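Local coordinates for endo-beta-1,4-glucanase (Ampullaria crossean, PDB 5XBU), which probably hydrolyses internal beta-1,4-glycosidic bonds of cellulose, as a family 45 glycoside hydrolase built on a double-psi beta-barrel, at residues T28-G33 against D142-V147; Q54-A59 against N102-M107; C81-P86 against T161-P166; E118-I123 against N133-E138. All coordinates share one frame; numbering follows the deposited sequence. Where two conformers were deposited one is given.

Contacts 1, 2 and 3 are strand pairings within one curled mixed sheet, whereas contact 4 fastens a short helix to a loop at the side of that sheet. Contact 2 is the buried one, two parallel strands with mostly apolar side chains. Contact 1, also parallel, lies at the surface and adds carboxylates, a hydroxyl and waters to its backbone bonds. Contact 3 is antiparallel and partly buried, with mainly apolar packing on one side and, on the other, an ion pair beside valine and cysteine carbons. Strands 57-60 and 140-144 join contacts 1 and 2 as neighbours; strands 81-86 and 104-108 do the same for contacts 2 and 3. Contact 4 relies on side chains bonded to helix carbonyls and a histidine-carboxylate bond.

Contact 1 (T28-G33 against D142-V147); sequences TRYVDG and DLQDQV
T28 and D142 face each other across two parallel strands, and their side chains form the shortest polar bond between the segments: T28 OG1 donates to D142 OD1 at 2.7 Å. The hydroxyl comes in from above the carboxylate, 73° out of its plane. A chi1 of 52° places OG1 between the backbone N and the carbonyl carbon, over D142, and H140 is a second partner for it. The other carboxylate oxygen, D142 OD2, accepts from a water at 2.8 Å that also donates to R29 O.

The backbone supplies the regular bonds. L143 uses both its peptide groups on this neighbour, N to T28 O at 2.8 Å and O to Y30 N at 3.0 Å; past the strand end D145 N still reaches Y30 O at 2.9 Å.

Packing centres on Y30, whose long flat ring can span D142 and Q144 and still carry its hydroxyl to N110. It meets both obliquely, CD1 lying 3.6 Å from D142 CG, and the Q144 amide crosses the far end of the ring with its plane turned 43° from it.

The charged pair is weaker. R29 NH2 lies a long 3.6 Å from D145 OD2, in one of two modelled positions, and E151 is its stronger partner. Backbone bonds therefore carry the pairing, while the T28 hydroxyl, a water and the Y30 ring probably limit how the D142 carboxylate can turn.

Contact 2 (Q54-A59 against N102-M107); sequences QKHVTA and NPVVFM
M107 O is held by two donors of the strand beside it: T58 N gives it a hydrogen bond of 2.9 Å, and the V57 CA-H makes a weaker contact, CA lying 3.2 Å from that oxygen. One step back, M107 N donates to H56 O at 3.0 Å, so the peptide groups on both sides of V57 bond to M107.

H56 is the centre of an inverse gamma turn that leads from helix 50-54 into the strand. Its chi1 of -67° keeps CG beside the backbone N, and the imidazole extends along segment 102-107. V104 CG1 sits over one face of this ring, 18° off the normal in a CH-pi contact and 3.5 Å from H56 ND1. A water in the ring plane joins H56 ND1, at 2.8 Å, to V105 O. The F106 ring lies obliquely to the imidazole, planes at 57°, with F106 CD2 3.6 Å from H56 CB. An alanine in place of H56 would probably leave the V104 methyl without its ring face and the bridging water without one of its mates.

F106 and T58 share a side of the pair: T58 CG2 packs 3.9 Å from F106 CB, and the T58 hydroxyl is spent on D142 O. Beta-branched and aromatic residues suit so buried a place, where F106 also meets L84 and L143. Parallel pairing of two distant strands in a closed, curled sheet fits the double-psi beta-barrel of this family.

Contact 3 (C81-P86 against T161-P166); sequences CVRLTP and TWEEVP
The R83 guanidinium has V165 CG1 over one face, 3.3 Å from NH1, and E163 OE1 in its plane at the edge, 3.1 Å from the same nitrogen. This edge contact is a salt bridge with a weak, bent hydrogen bond, and carboxylate and guanidinium planes stand 67° apart. Both R83 and E163 were modelled in two positions, so the pairing may not be constant. The W162 indole receives V82 CG1 at its edge, 3.8 Å from CE3; Y64 meets the indole edge-to-face, and NE1 donates to E138.

On that same side of the sheet L84 CD2 packs 3.5 Å from W162 CB. With chi1 at 82° the indole turns its six-membered ring to V82.

The backbones run antiparallel. R83 and E163 form a hydrogen-bonded pair, R83 N reaching E163 O at 2.8 Å; T85 and T161 form another, with T85 N to T161 O at 3.0 Å. Nearer the disulfide of C81 with C167, V165 N donates to C81 O at 2.9 Å.

An alanine in place of V165 lacks the methyl that lies on the guanidinium face, and R83 would probably be freer to turn away from E163. The V82-L84-W162 side is thus mainly apolar, with E164 turned to K80 and Y64; the other mixes V165 and C81 carbons with an ion pair that may be mobile and adds to the main-chain ladder.

Contact 4 (E118-I123 against N133-E138); sequences EEWCGI and NSHGYE
H135 and E119 join an Asx turn, set in a type I turn from N133 to G136, to the short helix 118-121. H135 NE2 donates to E119 OE1 at 2.7 Å and 171°, in the imidazole plane and on the anti lone pair of the carboxylate, which also pairs with K94. H135 CD2 lies over one face of the W120 indole, 3.5 Å from CZ3, with the two rings oblique.

Two small polar side chains take helix carbonyls. S134 OG donates to E119 O at 2.8 Å, and N133 ND2, which also bonds to S26, to W120 O at 2.9 Å, close to the plane of its own amide. Asparagine suits this place because it can donate to the helix while its oxygen shapes the turn. The I123 side chain lies alongside N133, CG1 being 3.6 Å from N133 CB.

Farther out, a disulfide ties C121 of the helix to C112. The turn is set by N133 OD1, which H135 N at 3.0 Å and Y137 N at 3.1 Å reach from opposite faces of the amide.

Contact 1 (T28-G33 against D142-V147)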
loop_
_atom_site.group_PDB
_atom_site.type_symbol
_atom_site.label_atom_id
_atom_site.label_comp_id
_atom_site.label_asym_id
_atom_site.label_seq_id
_atom_site.Cartn_x
_atom_site.Cartn_y
_atom_site.Cartn_z
ATOM N N THR A 28 -5.083 -3.290 -3.977
ATOM C CA THR A 28 -6.160 -2.790 -4.822
ATOM C C THR A 28 -5.629 -1.547 -5.530
ATOM O O THR A 28 -4.477 -1.141 -5.330
ATOM C CB THR A 28 -7.450 -2.500 -4.029
ATOM O OG1 THR A 28 -7.165 -1.668 -2.905
ATOM C CG2 THR A 28 -8.157 -3.764 -3.553
ATOM N N ARG A 29 -6.465 -0.913 -6.339
ATOM C CA ARG A 29 -6.116 0.365 -6.931
ATOM C C ARG A 29 -7.194 1.373 -6.577
ATOM O O ARG A 29 -8.354 1.005 -6.350
ATOM C CB ARG A 29 -5.905 0.258 -8.446
ATOM C CG ARG A 29 -7.042 -0.423 -9.205
ATOM C CD ARG A 29 -6.693 -0.609 -10.681
ATOM N NE ARG A 29 -7.143 -1.849 -11.287
ATOM C CZ ARG A 29 -7.154 -2.037 -12.597
ATOM N NH1 ARG A 29 -7.554 -3.188 -13.123
ATOM N NH2 ARG A 29 -6.781 -1.037 -13.382
ATOM N N TYR A 30 -6.793 2.637 -6.501
ATOM C CA TYR A 30 -7.718 3.695 -6.163
ATOM C C TYR A 30 -7.391 4.931 -6.949
ATOM O O TYR A 30 -6.274 5.108 -7.449
ATOM C CB TYR A 30 -7.738 3.998 -4.684
ATOM C CG TYR A 30 -6.626 4.889 -4.140
ATOM C CD1 TYR A 30 -5.327 4.434 -3.994
ATOM C CD2 TYR A 30 -6.906 6.209 -3.751
ATOM C CE1 TYR A 30 -4.349 5.239 -3.441
ATOM C CE2 TYR A 30 -5.916 7.036 -3.206
ATOM C CZ TYR A 30 -4.649 6.524 -3.043
ATOM O OH TYR A 30 -3.706 7.358 -2.484
ATOM N N VAL A 31 -8.407 5.794 -6.956
ATOM C CA VAL A 31 -8.421 7.116 -7.539
ATOM C C VAL A 31 -9.345 7.986 -6.683
ATOM O O VAL A 31 -10.416 7.538 -6.263
ATOM C CB VAL A 31 -8.999 6.886 -8.943
ATOM C CG1 VAL A 31 -10.292 7.629 -9.157
ATOM C CG2 VAL A 31 -7.953 7.047 -9.966
ATOM N N ASP A 32 -8.934 9.230 -6.395
ATOM C CA ASP A 32 -9.817 10.156 -5.668
ATOM C C ASP A 32 -9.385 11.616 -5.761
ATOM O O ASP A 32 -10.107 12.517 -5.324
ATOM C CB ASP A 32 -10.030 9.738 -4.200
ATOM C CG ASP A 32 -8.775 9.879 -3.334
ATOM O OD1 ASP A 32 -7.774 10.495 -3.757
ATOM O OD2 ASP A 32 -8.796 9.349 -2.200
ATOM N N GLY A 33 -8.206 11.832 -6.331
ATOM C CA GLY A 33 -7.485 13.078 -6.500
ATOM C C GLY A 33 -7.237 13.947 -5.289
ATOM O O GLY A 33 -6.945 15.133 -5.458
ATOM N N ASP A 142 -3.200 0.047 -1.125
ATOM C CA ASP A 142 -4.053 0.615 -2.155
ATOM C C ASP A 142 -3.154 1.439 -3.066
ATOM O O ASP A 142 -2.436 2.324 -2.601
ATOM C CB ASP A 142 -5.158 1.455 -1.515
ATOM C CG ASP A 142 -6.442 1.483 -2.324
ATOM O OD1 ASP A 142 -6.493 0.900 -3.417
ATOM O OD2 ASP A 142 -7.390 2.122 -1.818
ATOM N N LEU A 143 -3.164 1.146 -4.354
ATOM C CA LEU A 143 -2.180 1.701 -5.267
ATOM C C LEU A 143 -2.819 2.807 -6.112
ATOM O O LEU A 143 -3.820 2.582 -6.788
ATOM C CB LEU A 143 -1.617 0.602 -6.187
ATOM C CG LEU A 143 -1.094 -0.642 -5.424
ATOM C CD1 LEU A 143 -0.590 -1.649 -6.412
ATOM C CD2 LEU A 143 -0.008 -0.273 -4.420
ATOM N N GLN A 144 -2.225 4.000 -6.080
ATOM C CA GLN A 144 -2.737 5.143 -6.851
ATOM C C GLN A 144 -2.704 4.822 -8.343
ATOM O O GLN A 144 -1.676 4.391 -8.875
ATOM C CB GLN A 144 -1.841 6.336 -6.558
ATOM C CG GLN A 144 -2.160 7.605 -7.355
ATOM C CD GLN A 144 -3.520 8.167 -7.064
ATOM O OE1 GLN A 144 -4.443 8.039 -7.870
ATOM N NE2 GLN A 144 -3.664 8.785 -5.877
ATOM N N ASP A 145 -3.829 5.073 -9.020
ATOM C CA ASP A 145 -3.959 4.730 -10.432
ATOM C C ASP A 145 -4.529 5.886 -11.250
ATOM O O ASP A 145 -5.039 5.652 -12.345
ATOM C CB ASP A 145 -4.820 3.461 -10.609
ATOM C CG ASP A 145 -4.709 2.827 -12.015
ATOM O OD1 ASP A 145 -3.614 2.811 -12.637
ATOM O OD2 ASP A 145 -5.744 2.333 -12.501
ATOM N N GLN A 146 -4.436 7.130 -10.752
ATOM C CA GLN A 146 -5.093 8.261 -11.412
ATOM C C GLN A 146 -4.747 8.349 -12.887
ATOM O O GLN A 146 -5.613 8.670 -13.707
ATOM C CB GLN A 146 -4.771 9.579 -10.690
ATOM C CG GLN A 146 -5.281 10.856 -11.408
ATOM C CD GLN A 146 -6.330 11.634 -10.628
ATOM O OE1 GLN A 146 -7.027 11.103 -9.781
ATOM N NE2 GLN A 146 -6.454 12.916 -10.940
ATOM N N VAL A 147 -3.491 8.092 -13.254
ATOM C CA VAL A 147 -3.050 8.222 -14.647
ATOM C C VAL A 147 -2.786 6.864 -15.297
ATOM O O VAL A 147 -2.105 6.772 -16.336
ATOM C CB VAL A 147 -1.863 9.187 -14.788
ATOM C CG1 VAL A 147 -2.189 10.507 -14.140
ATOM C CG2 VAL A 147 -0.573 8.589 -14.220
HETATM O O HOH W 1 -9.643 1.316 -3.351
HETATM O O HOH W 2 -4.809 10.744 -3.771
#

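Contact 2 (Q54-A59 against N102-M107)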
loop_
_atom_site.group_PDB
_atom_site.type_symbol
_atom_site.label_atom_id
_atom_site.label_comp_id
_atom_site.label_asym_id
_atom_site.label_seq_id
_atom_site.Cartn_x
_atom_site.Cartn_y
_atom_site.Cartn_z
ATOM N N GLN A 54 0.860 10.643 -10.317
ATOM C CA GLN A 54 1.470 10.009 -11.485
ATOM C C GLN A 54 2.366 8.820 -11.159
ATOM O O GLN A 54 2.514 7.920 -12.005
ATOM C CB GLN A 54 2.336 11.031 -12.232
ATOM C CG GLN A 54 1.574 12.176 -12.836
ATOM C CD GLN A 54 2.470 13.349 -13.175
ATOM O OE1 GLN A 54 3.581 13.481 -12.665
ATOM N NE2 GLN A 54 1.978 14.222 -14.048
ATOM N N LYS A 55 3.033 8.851 -10.016
ATOM C CA LYS A 55 4.099 7.907 -9.697
ATOM C C LYS A 55 3.559 6.692 -8.965
ATOM O O LYS A 55 2.354 6.566 -8.761
ATOM C CB LYS A 55 5.215 8.595 -8.938
ATOM C CG LYS A 55 5.981 9.586 -9.795
ATOM C CD LYS A 55 7.303 9.947 -9.144
ATOM C CE LYS A 55 8.100 10.869 -9.982
ATOM N NZ LYS A 55 9.443 11.055 -9.389
ATOM N N HIS A 56 4.466 5.772 -8.620
ATOM C CA HIS A 56 4.124 4.573 -7.868
ATOM C C HIS A 56 4.040 4.961 -6.391
ATOM O O HIS A 56 5.031 4.919 -5.653
ATOM C CB HIS A 56 5.191 3.517 -8.088
ATOM C CG HIS A 56 5.239 3.002 -9.466
ATOM N ND1 HIS A 56 6.419 2.641 -10.075
ATOM C CD2 HIS A 56 4.256 2.747 -10.367
ATOM C CE1 HIS A 56 6.165 2.223 -11.313
ATOM N NE2 HIS A 56 4.860 2.272 -11.511
ATOM N N VAL A 57 2.834 5.351 -5.998
ATOM C CA VAL A 57 2.545 5.762 -4.636
ATOM C C VAL A 57 1.352 4.956 -4.125
ATOM O O VAL A 57 0.527 4.435 -4.893
ATOM C CB VAL A 57 2.338 7.297 -4.539
ATOM C CG1 VAL A 57 3.638 8.013 -4.877
ATOM C CG2 VAL A 57 1.173 7.790 -5.393
ATOM N N THR A 58 1.286 4.835 -2.805
ATOM C CA THR A 58 0.323 3.972 -2.165
ATOM C C THR A 58 -0.284 4.616 -0.917
ATOM O O THR A 58 0.332 5.440 -0.232
ATOM C CB THR A 58 0.966 2.597 -1.843
ATOM O OG1 THR A 58 0.016 1.696 -1.287
ATOM C CG2 THR A 58 2.152 2.658 -0.884
ATOM N N ALA A 59 -1.494 4.143 -0.623
ATOM C CA ALA A 59 -2.213 4.336 0.632
ATOM C C ALA A 59 -2.295 2.980 1.324
ATOM O O ALA A 59 -3.165 2.165 0.986
ATOM C CB ALA A 59 -3.609 4.885 0.351
ATOM N N ASN A 102 7.423 -8.861 -12.153
ATOM C CA ASN A 102 8.415 -7.831 -11.900
ATOM C C ASN A 102 8.047 -7.087 -10.613
ATOM O O ASN A 102 6.887 -6.688 -10.442
ATOM C CB ASN A 102 8.412 -6.780 -13.021
ATOM C CG ASN A 102 8.839 -7.298 -14.366
ATOM O OD1 ASN A 102 9.486 -8.332 -14.499
ATOM N ND2 ASN A 102 8.456 -6.563 -15.397
ATOM N N PRO A 103 8.999 -6.858 -9.717
ATOM C CA PRO A 103 8.707 -6.090 -8.508
ATOM C C PRO A 103 8.532 -4.620 -8.848
ATOM O O PRO A 103 9.024 -4.118 -9.860
ATOM C CB PRO A 103 9.949 -6.304 -7.647
ATOM C CG PRO A 103 11.048 -6.611 -8.598
ATOM C CD PRO A 103 10.411 -7.272 -9.793
ATOM N N VAL A 104 7.795 -3.933 -7.989
ATOM C CA VAL A 104 7.615 -2.492 -8.124
ATOM C C VAL A 104 7.694 -1.873 -6.732
ATOM O O VAL A 104 7.112 -2.392 -5.780
ATOM C CB VAL A 104 6.277 -2.142 -8.816
ATOM C CG1 VAL A 104 6.138 -0.658 -8.991
ATOM C CG2 VAL A 104 6.138 -2.843 -10.189
ATOM N N VAL A 105 8.411 -0.769 -6.635
ATOM C CA VAL A 105 8.558 0.001 -5.403
ATOM C C VAL A 105 7.540 1.134 -5.389
ATOM O O VAL A 105 7.443 1.914 -6.345
ATOM C CB VAL A 105 9.993 0.529 -5.246
ATOM C CG1 VAL A 105 10.127 1.440 -4.011
ATOM C CG2 VAL A 105 11.014 -0.605 -5.183
ATOM N N PHE A 106 6.808 1.248 -4.280
ATOM C CA PHE A 106 5.817 2.293 -4.081
ATOM C C PHE A 106 6.184 3.099 -2.841
ATOM O O PHE A 106 6.634 2.540 -1.834
ATOM C CB PHE A 106 4.420 1.722 -3.865
ATOM C CG PHE A 106 3.888 0.960 -5.056
ATOM C CD1 PHE A 106 4.260 -0.356 -5.254
ATOM C CD2 PHE A 106 3.039 1.562 -5.971
ATOM C CE1 PHE A 106 3.798 -1.065 -6.358
ATOM C CE2 PHE A 106 2.570 0.869 -7.082
ATOM C CZ PHE A 106 2.966 -0.450 -7.264
ATOM N N MET A 107 5.921 4.397 -2.871
ATOM C CA MET A 107 6.103 5.251 -1.701
ATOM C C MET A 107 4.777 5.521 -1.011
ATOM O O MET A 107 3.765 5.808 -1.658
ATOM C CB MET A 107 6.778 6.567 -2.105
ATOM C CG MET A 107 7.132 7.436 -0.887
ATOM S SD MET A 107 8.269 8.770 -1.291
ATOM C CE MET A 107 7.187 9.846 -2.252
HETATM O O HOH W 3 8.593 3.264 -8.421
#

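Contact 3 (C81-P86 against T161-P166)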
loop_
_atom_site.group_PDB
_atom_site.type_symbol
_atom_site.label_atom_id
_atom_site.label_comp_id
_atom_site.label_asym_id
_atom_site.label_seq_id
_atom_site.Cartn_x
_atom_site.Cartn_y
_atom_site.Cartn_z
ATOM N N CYS A 81 9.114 3.544 1.644
ATOM C CA CYS A 81 8.909 2.822 0.402
ATOM C C CYS A 81 8.819 1.326 0.671
ATOM O O CYS A 81 9.470 0.777 1.571
ATOM C CB CYS A 81 10.031 3.106 -0.599
ATOM S SG CYS A 81 9.865 4.774 -1.307
ATOM N N VAL A 82 7.985 0.673 -0.129
ATOM C CA VAL A 82 7.768 -0.758 -0.049
ATOM C C VAL A 82 7.970 -1.359 -1.442
ATOM O O VAL A 82 7.481 -0.819 -2.439
ATOM C CB VAL A 82 6.381 -1.124 0.527
ATOM C CG1 VAL A 82 6.294 -0.709 1.998
ATOM C CG2 VAL A 82 5.235 -0.588 -0.271
ATOM N N ARG A 83 8.693 -2.471 -1.500
ATOM C CA ARG A 83 8.811 -3.241 -2.728
ATOM C C ARG A 83 7.754 -4.324 -2.676
ATOM O O ARG A 83 7.673 -5.071 -1.691
ATOM C CB ARG A 83 10.191 -3.875 -2.861
ATOM C CG ARG A 83 10.297 -4.743 -4.114
ATOM C CD ARG A 83 11.670 -5.311 -4.358
ATOM N NE ARG A 83 12.651 -4.262 -4.627
ATOM C CZ ARG A 83 13.676 -3.988 -3.838
ATOM N NH1 ARG A 83 13.859 -4.690 -2.727
ATOM N NH2 ARG A 83 14.525 -3.024 -4.166
ATOM N N LEU A 84 6.931 -4.376 -3.717
ATOM C CA LEU A 84 5.851 -5.333 -3.842
ATOM C C LEU A 84 6.155 -6.271 -5.005
ATOM O O LEU A 84 6.368 -5.810 -6.135
ATOM C CB LEU A 84 4.518 -4.640 -4.053
ATOM C CG LEU A 84 4.170 -3.559 -3.018
ATOM C CD1 LEU A 84 2.764 -3.060 -3.249
ATOM C CD2 LEU A 84 4.308 -4.099 -1.596
ATOM N N THR A 85 6.209 -7.571 -4.731
ATOM C CA THR A 85 6.534 -8.575 -5.736
ATOM C C THR A 85 5.355 -9.509 -5.914
ATOM O O THR A 85 5.000 -10.224 -4.967
ATOM C CB THR A 85 7.763 -9.380 -5.339
ATOM O OG1 THR A 85 8.864 -8.522 -5.065
ATOM C CG2 THR A 85 8.175 -10.340 -6.443
ATOM N N PRO A 86 4.717 -9.543 -7.083
ATOM C CA PRO A 86 3.604 -10.479 -7.267
ATOM C C PRO A 86 4.034 -11.921 -7.035
ATOM O O PRO A 86 5.118 -12.339 -7.453
ATOM C CB PRO A 86 3.180 -10.273 -8.729
ATOM C CG PRO A 86 3.621 -8.836 -9.010
ATOM C CD PRO A 86 4.927 -8.699 -8.283
ATOM N N THR A 161 4.319 -10.331 -2.172
ATOM C CA THR A 161 5.144 -10.223 -0.984
ATOM C C THR A 161 5.601 -8.772 -0.837
ATOM O O THR A 161 5.712 -8.046 -1.829
ATOM C CB THR A 161 6.338 -11.176 -0.987
ATOM O OG1 THR A 161 7.183 -10.927 -2.113
ATOM C CG2 THR A 161 5.872 -12.637 -0.975
ATOM N N TRP A 162 5.825 -8.341 0.413
ATOM C CA TRP A 162 6.123 -6.938 0.655
ATOM C C TRP A 162 7.314 -6.799 1.589
ATOM O O TRP A 162 7.518 -7.602 2.512
ATOM C CB TRP A 162 4.893 -6.184 1.217
ATOM C CG TRP A 162 4.674 -6.329 2.708
ATOM C CD1 TRP A 162 4.083 -7.347 3.415
ATOM C CD2 TRP A 162 5.068 -5.359 3.693
ATOM N NE1 TRP A 162 4.111 -7.078 4.750
ATOM C CE2 TRP A 162 4.715 -5.869 4.948
ATOM C CE3 TRP A 162 5.693 -4.107 3.625
ATOM C CZ2 TRP A 162 4.938 -5.167 6.118
ATOM C CZ3 TRP A 162 5.904 -3.412 4.767
ATOM C CH2 TRP A 162 5.535 -3.951 6.012
ATOM N N GLU A 163 8.110 -5.756 1.359
ATOM C CA GLU A 163 9.135 -5.380 2.324
ATOM C C GLU A 163 9.415 -3.904 2.195
ATOM O O GLU A 163 9.247 -3.320 1.127
ATOM C CB GLU A 163 10.465 -6.122 2.161
ATOM C CG GLU A 163 11.050 -5.951 0.777
ATOM C CD GLU A 163 12.442 -6.560 0.598
ATOM O OE1 GLU A 163 12.887 -6.708 -0.558
ATOM O OE2 GLU A 163 13.095 -6.867 1.600
ATOM N N GLU A 164 9.858 -3.303 3.282
ATOM C CA GLU A 164 10.311 -1.915 3.235
ATOM C C GLU A 164 11.690 -1.864 2.603
ATOM O O GLU A 164 12.534 -2.726 2.850
ATOM C CB GLU A 164 10.415 -1.308 4.616
ATOM C CG GLU A 164 9.132 -0.792 5.115
ATOM C CD GLU A 164 9.236 -0.062 6.454
ATOM O OE1 GLU A 164 10.330 0.385 6.897
ATOM O OE2 GLU A 164 8.167 0.103 7.043
ATOM N N VAL A 165 11.923 -0.843 1.791
ATOM C CA VAL A 165 13.209 -0.648 1.128
ATOM C C VAL A 165 13.528 0.837 1.154
ATOM O O VAL A 165 12.623 1.676 1.229
ATOM C CB VAL A 165 13.169 -1.150 -0.342
ATOM C CG1 VAL A 165 12.870 -2.622 -0.400
ATOM C CG2 VAL A 165 12.115 -0.409 -1.169
ATOM N N PRO A 166 14.799 1.196 1.045
ATOM C CA PRO A 166 15.120 2.610 0.839
ATOM C C PRO A 166 14.419 3.136 -0.407
ATOM O O PRO A 166 14.337 2.464 -1.436
ATOM C CB PRO A 166 16.641 2.606 0.653
ATOM C CG PRO A 166 17.096 1.342 1.250
ATOM C CD PRO A 166 16.000 0.348 1.104
HETATM O O HOH W 4 11.567 3.259 3.156
#

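Contact 4 (E118-I123 against N133-E138)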
loop_
_atom_site.group_PDB
_atom_site.type_symbol
_atom_site.label_atom_id
_atom_site.label_comp_id
_atom_site.label_asym_id
_atom_site.label_seq_id
_atom_site.Cartn_x
_atom_site.Cartn_y
_atom_site.Cartn_z
ATOM N N GLU A 118 -13.473 -1.792 5.103
ATOM C CA GLU A 118 -13.385 -2.941 6.001
ATOM C C GLU A 118 -12.713 -4.134 5.341
ATOM O O GLU A 118 -11.830 -4.761 5.941
ATOM C CB GLU A 118 -14.770 -3.344 6.502
ATOM C CG GLU A 118 -14.796 -4.658 7.317
ATOM C CD GLU A 118 -13.988 -4.657 8.610
ATOM O OE1 GLU A 118 -13.607 -3.602 9.150
ATOM O OE2 GLU A 118 -13.796 -5.762 9.160
ATOM N N GLU A 119 -13.151 -4.497 4.135
ATOM C CA GLU A 119 -12.719 -5.754 3.530
ATOM C C GLU A 119 -11.200 -5.848 3.452
ATOM O O GLU A 119 -10.609 -6.901 3.756
ATOM C CB GLU A 119 -13.325 -5.868 2.127
ATOM C CG GLU A 119 -12.807 -7.080 1.366
ATOM C CD GLU A 119 -13.552 -7.364 0.074
ATOM O OE1 GLU A 119 -13.251 -8.417 -0.519
ATOM O OE2 GLU A 119 -14.420 -6.571 -0.348
ATOM N N TRP A 120 -10.562 -4.787 2.948
ATOM C CA TRP A 120 -9.142 -4.805 2.645
ATOM C C TRP A 120 -8.297 -4.149 3.723
ATOM O O TRP A 120 -7.183 -4.605 3.987
ATOM C CB TRP A 120 -8.864 -4.119 1.301
ATOM C CG TRP A 120 -9.536 -4.765 0.135
ATOM C CD1 TRP A 120 -10.622 -4.298 -0.545
ATOM C CD2 TRP A 120 -9.167 -6.003 -0.499
ATOM N NE1 TRP A 120 -10.951 -5.161 -1.556
ATOM C CE2 TRP A 120 -10.070 -6.205 -1.557
ATOM C CE3 TRP A 120 -8.146 -6.947 -0.303
ATOM C CZ2 TRP A 120 -9.989 -7.298 -2.412
ATOM C CZ3 TRP A 120 -8.076 -8.042 -1.154
ATOM C CH2 TRP A 120 -8.996 -8.209 -2.186
ATOM N N CYS A 121 -8.776 -3.060 4.330
ATOM C CA CYS A 121 -7.964 -2.278 5.255
ATOM C C CYS A 121 -8.381 -2.446 6.703
ATOM O O CYS A 121 -7.741 -1.860 7.581
ATOM C CB CYS A 121 -7.969 -0.800 4.856
ATOM S SG CYS A 121 -7.243 -0.655 3.193
ATOM N N GLY A 122 -9.410 -3.255 6.970
ATOM C CA GLY A 122 -9.850 -3.566 8.327
ATOM C C GLY A 122 -8.933 -4.583 8.970
ATOM O O GLY A 122 -9.180 -5.798 8.971
ATOM N N ILE A 123 -7.820 -4.056 9.471
ATOM C CA ILE A 123 -6.751 -4.820 10.091
ATOM C C ILE A 123 -6.490 -4.116 11.423
ATOM O O ILE A 123 -6.132 -2.941 11.433
ATOM C CB ILE A 123 -5.472 -4.890 9.236
ATOM C CG1 ILE A 123 -5.817 -5.300 7.793
ATOM C CG2 ILE A 123 -4.490 -5.853 9.880
ATOM C CD1 ILE A 123 -4.634 -5.327 6.863
ATOM N N ASN A 133 -6.478 -8.826 7.484
ATOM C CA ASN A 133 -7.741 -8.453 6.875
ATOM C C ASN A 133 -8.599 -9.685 6.597
ATOM O O ASN A 133 -8.217 -10.816 6.900
ATOM C CB ASN A 133 -7.570 -7.557 5.633
ATOM C CG ASN A 133 -6.875 -8.224 4.463
ATOM O OD1 ASN A 133 -6.777 -9.444 4.377
ATOM N ND2 ASN A 133 -6.384 -7.397 3.544
ATOM N N SER A 134 -9.752 -9.446 5.995
ATOM C CA SER A 134 -10.729 -10.494 5.747
ATOM C C SER A 134 -10.222 -11.553 4.780
ATOM O O SER A 134 -10.851 -12.601 4.668
ATOM C CB SER A 134 -12.013 -9.868 5.220
ATOM O OG SER A 134 -11.850 -9.392 3.890
ATOM N N HIS A 135 -9.108 -11.311 4.095
ATOM C CA HIS A 135 -8.516 -12.249 3.159
ATOM C C HIS A 135 -7.229 -12.865 3.671
ATOM O O HIS A 135 -6.597 -13.644 2.952
ATOM C CB HIS A 135 -8.334 -11.587 1.803
ATOM C CG HIS A 135 -9.640 -11.183 1.205
ATOM N ND1 HIS A 135 -10.634 -12.096 0.935
ATOM C CD2 HIS A 135 -10.136 -9.967 0.870
ATOM C CE1 HIS A 135 -11.677 -11.458 0.440
ATOM N NE2 HIS A 135 -11.405 -10.167 0.387
ATOM N N GLY A 136 -6.842 -12.549 4.924
ATOM C CA GLY A 136 -5.720 -13.199 5.563
ATOM C C GLY A 136 -4.390 -12.496 5.441
ATOM O O GLY A 136 -3.365 -13.101 5.784
ATOM N N TYR A 137 -4.377 -11.223 5.039
ATOM C CA TYR A 137 -3.118 -10.499 4.880
ATOM C C TYR A 137 -2.899 -9.525 6.026
ATOM O O TYR A 137 -3.828 -8.840 6.468
ATOM C CB TYR A 137 -3.078 -9.735 3.539
ATOM C CG TYR A 137 -3.239 -10.683 2.381
ATOM C CD1 TYR A 137 -2.169 -11.437 1.951
ATOM C CD2 TYR A 137 -4.466 -10.831 1.771
ATOM C CE1 TYR A 137 -2.310 -12.366 0.907
ATOM C CE2 TYR A 137 -4.626 -11.758 0.719
ATOM C CZ TYR A 137 -3.540 -12.493 0.300
ATOM O OH TYR A 137 -3.747 -13.406 -0.729
ATOM N N GLU A 138 -1.648 -9.432 6.462
ATOM C CA GLU A 138 -1.293 -8.539 7.576
ATOM C C GLU A 138 -1.283 -7.065 7.211
ATOM O O GLU A 138 -1.179 -6.227 8.113
ATOM C CB GLU A 138 0.055 -8.903 8.178
ATOM C CG GLU A 138 1.220 -8.634 7.276
ATOM C CD GLU A 138 2.571 -8.799 7.920
ATOM O OE1 GLU A 138 2.654 -9.342 9.055
ATOM O OE2 GLU A 138 3.563 -8.340 7.305
HETATM O O HOH W 5 -10.744 -6.993 7.012
#